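Local coordinates for peptide synthetase, module 7 (Actinoplanes teichomyceticus, PDB 4TX3), which is a condensation-family domain of a nonribosomal peptide synthetase and probably takes part in the assembly-line synthesis of a peptide natural product, at residues L355-P359 with V360-G364. Numbering follows the deposited sequence.
Sequences LSRHP and VYQVG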
ATOM      1  N   LEU B 355       5.037   8.559  37.187  1.00 63.25           N
ATOM      2  CA  LEU B 355       5.972   8.748  36.090  1.00 58.65           C
ATOM      3  C   LEU B 355       6.670   7.440  35.819  1.00 55.15           C
ATOM      4  O   LEU B 355       7.100   7.172  34.707  1.00 55.55           O
ATOM      5  CB  LEU B 355       7.011   9.818  36.408  1.00 61.14           C
ATOM      6  CG  LEU B 355       6.550  11.232  36.736  1.00 66.02           C
ATOM      7  CD1 LEU B 355       7.777  12.119  36.937  1.00 69.16           C
ATOM      8  CD2 LEU B 355       5.663  11.761  35.628  1.00 62.49           C
ATOM      9  N   SER B 356       6.783   6.632  36.866  1.00 58.91           N
ATOM     10  CA  SER B 356       7.663   5.472  36.858  1.00 56.07           C
ATOM     11  C   SER B 356       7.088   4.296  36.082  1.00 47.37           C
ATOM     12  O   SER B 356       7.750   3.282  35.901  1.00 48.14           O
ATOM     13  CB  SER B 356       7.949   5.054  38.298  1.00 51.78           C
ATOM     14  OG  SER B 356       6.778   5.158  39.097  1.00 51.36           O
ATOM     15  N   ARG B 357       5.857   4.437  35.619  1.00 43.23           N
ATOM     16  CA  ARG B 357       5.094   3.284  35.180  1.00 42.20           C
ATOM     17  C   ARG B 357       4.097   3.647  34.093  1.00 42.79           C
ATOM     18  O   ARG B 357       3.504   4.728  34.120  1.00 41.69           O
ATOM     19  CB  ARG B 357       4.370   2.674  36.382  1.00 41.47           C
ATOM     20  CG  ARG B 357       3.209   1.778  36.039  1.00 43.85           C
ATOM     21  CD  ARG B 357       2.388   1.446  37.256  1.00 43.94           C
ATOM     22  NE  ARG B 357       3.253   1.101  38.373  1.00 53.72           N
ATOM     23  CZ  ARG B 357       3.244   1.730  39.544  1.00 57.33           C
ATOM     24  NH1 ARG B 357       2.401   2.739  39.740  1.00 56.68           N
ATOM     25  NH2 ARG B 357       4.076   1.347  40.512  1.00 54.11           N
ATOM     26  N   HIS B 358       3.927   2.751  33.125  1.00 38.55           N
ATOM     27  CA  HIS B 358       2.833   2.876  32.169  1.00 37.60           C
ATOM     28  C   HIS B 358       1.524   2.429  32.833  1.00 38.03           C
ATOM     29  O   HIS B 358       1.458   1.342  33.408  1.00 36.22           O
ATOM     30  CB  HIS B 358       3.116   2.054  30.909  1.00 35.63           C
ATOM     31  CG  HIS B 358       2.212   2.376  29.760  1.00 37.03           C
ATOM     32  ND1 HIS B 358       1.151   1.576  29.399  1.00 37.78           N
ATOM     33  CD2 HIS B 358       2.212   3.413  28.889  1.00 32.16           C
ATOM     34  CE1 HIS B 358       0.529   2.109  28.361  1.00 32.83           C
ATOM     35  NE2 HIS B 358       1.155   3.225  28.036  1.00 35.25           N
ATOM     36  N   PRO B 359       0.479   3.271  32.759  1.00 38.45           N
ATOM     37  CA  PRO B 359      -0.825   2.995  33.377  1.00 40.19           C
ATOM     38  C   PRO B 359      -1.598   1.852  32.691  1.00 40.96           C
ATOM     39  O   PRO B 359      -1.362   1.597  31.504  1.00 38.50           O
ATOM     40  CB  PRO B 359      -1.560   4.323  33.210  1.00 38.69           C
ATOM     41  CG  PRO B 359      -0.968   4.902  31.977  1.00 33.79           C
ATOM     42  CD  PRO B 359       0.470   4.543  32.018  1.00 37.25           C
ATOM     43  N   VAL B 360      -2.496   1.195  33.434  1.00 37.42           N
ATOM     44  CA  VAL B 360      -3.339   0.099  32.938  1.00 33.38           C
ATOM     45  C   VAL B 360      -2.560  -1.156  32.535  1.00 35.01           C
ATOM     46  O   VAL B 360      -2.877  -2.242  33.008  1.00 35.56           O
ATOM     47  CB  VAL B 360      -4.198   0.521  31.724  1.00 37.05           C
ATOM     48  CG1 VAL B 360      -5.190  -0.595  31.360  1.00 34.52           C
ATOM     49  CG2 VAL B 360      -4.924   1.813  32.000  1.00 33.93           C
ATOM     50  N   TYR B 361      -1.572  -1.035  31.647  1.00 34.82           N
ATOM     51  CA  TYR B 361      -0.748  -2.199  31.323  1.00 34.49           C
ATOM     52  C   TYR B 361       0.728  -1.874  31.182  1.00 33.02           C
ATOM     53  O   TYR B 361       1.106  -0.765  30.819  1.00 33.64           O
ATOM     54  CB  TYR B 361      -1.248  -2.901  30.047  1.00 32.14           C
ATOM     55  CG  TYR B 361      -1.100  -2.117  28.765  1.00 36.09           C
ATOM     56  CD1 TYR B 361      -2.076  -1.210  28.363  1.00 33.17           C
ATOM     57  CD2 TYR B 361       0.010  -2.305  27.937  1.00 36.34           C
ATOM     58  CE1 TYR B 361      -1.943  -0.501  27.180  1.00 32.75           C
ATOM     59  CE2 TYR B 361       0.156  -1.601  26.755  1.00 32.43           C
ATOM     60  CZ  TYR B 361      -0.826  -0.701  26.380  1.00 36.91           C
ATOM     61  OH  TYR B 361      -0.685  -0.003  25.196  1.00 37.52           O
ATOM     62  N   GLN B 362       1.554  -2.873  31.477  1.00 33.13           N
ATOM     63  CA  GLN B 362       2.997  -2.726  31.480  1.00 31.72           C
ATOM     64  C   GLN B 362       3.641  -3.737  30.516  1.00 35.12           C
ATOM     65  O   GLN B 362       4.856  -3.694  30.258  1.00 32.62           O
ATOM     66  CB  GLN B 362       3.541  -2.895  32.905  1.00 32.33           C
ATOM     67  CG  GLN B 362       3.031  -1.860  33.910  1.00 32.99           C
ATOM     68  CD  GLN B 362       1.609  -2.133  34.376  1.00 36.56           C
ATOM     69  OE1 GLN B 362       1.261  -3.264  34.695  1.00 40.51           O
ATOM     70  NE2 GLN B 362       0.778  -1.095  34.403  1.00 33.70           N
ATOM     71  N   VAL B 363       2.816  -4.646  29.992  1.00 31.43           N
ATOM     72  CA  VAL B 363       3.251  -5.622  29.000  1.00 30.30           C
ATOM     73  C   VAL B 363       2.504  -5.412  27.689  1.00 33.86           C
ATOM     74  O   VAL B 363       1.270  -5.396  27.674  1.00 34.24           O
ATOM     75  CB  VAL B 363       3.019  -7.065  29.479  1.00 33.14           C
ATOM     76  CG1 VAL B 363       3.581  -8.072  28.454  1.00 25.15           C
ATOM     77  CG2 VAL B 363       3.643  -7.264  30.849  1.00 31.14           C
ATOM     78  N   GLY B 364       3.247  -5.247  26.592  1.00 29.94           N
ATOM     79  CA  GLY B 364       2.639  -5.018  25.295  1.00 25.92           C
ATOM     80  C   GLY B 364       2.917  -6.136  24.308  1.00 33.32           C
ATOM     81  O   GLY B 364       3.968  -6.792  24.376  1.00 31.96           O
TER
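His-358 reaches across a tight turn to grip Tyr-361 by both its backbone and its ring. CB of His-358 starts 3.5 Å from Tyr-361 O; with CG anti to the backbone N (chi1 -166°), the ring then lies alongside the tyrosine side chain. ND1 of His-358 donates to Tyr-361 O at 2.7 Å, with an N-H...O angle of 157°, the acceptor lying near the imidazole plane. Beyond it, CE1 of His-358 sits over one face of the Tyr-361 ring, 3.7 Å from Tyr-361 CZ, and the 67° between planes makes this an edge-to-face stack. CD of Pro-359 packs on one imidazole face, and the ring of Phe-342 also meets the histidine, nearly parallel. With an alanine in place of His-358, Tyr-361 O would probably lose its imidazole donor and a gap would open against the phenol face. The backbone folds as a classic gamma turn: Tyr-361 N bonds Pro-359 O at 2.6 Å, and Val-360 has positive phi. Gln-362 NE2 gives a nearly straight bond to His-358 O at 2.7 Å, while Gln-362 OE1 is hydrogen-bonded to Thr-219 OG1. Two buried carbonyls, Tyr-361 O and His-358 O, are thus satisfied by side chains, consistent with a bend held in place entering strand 363-369.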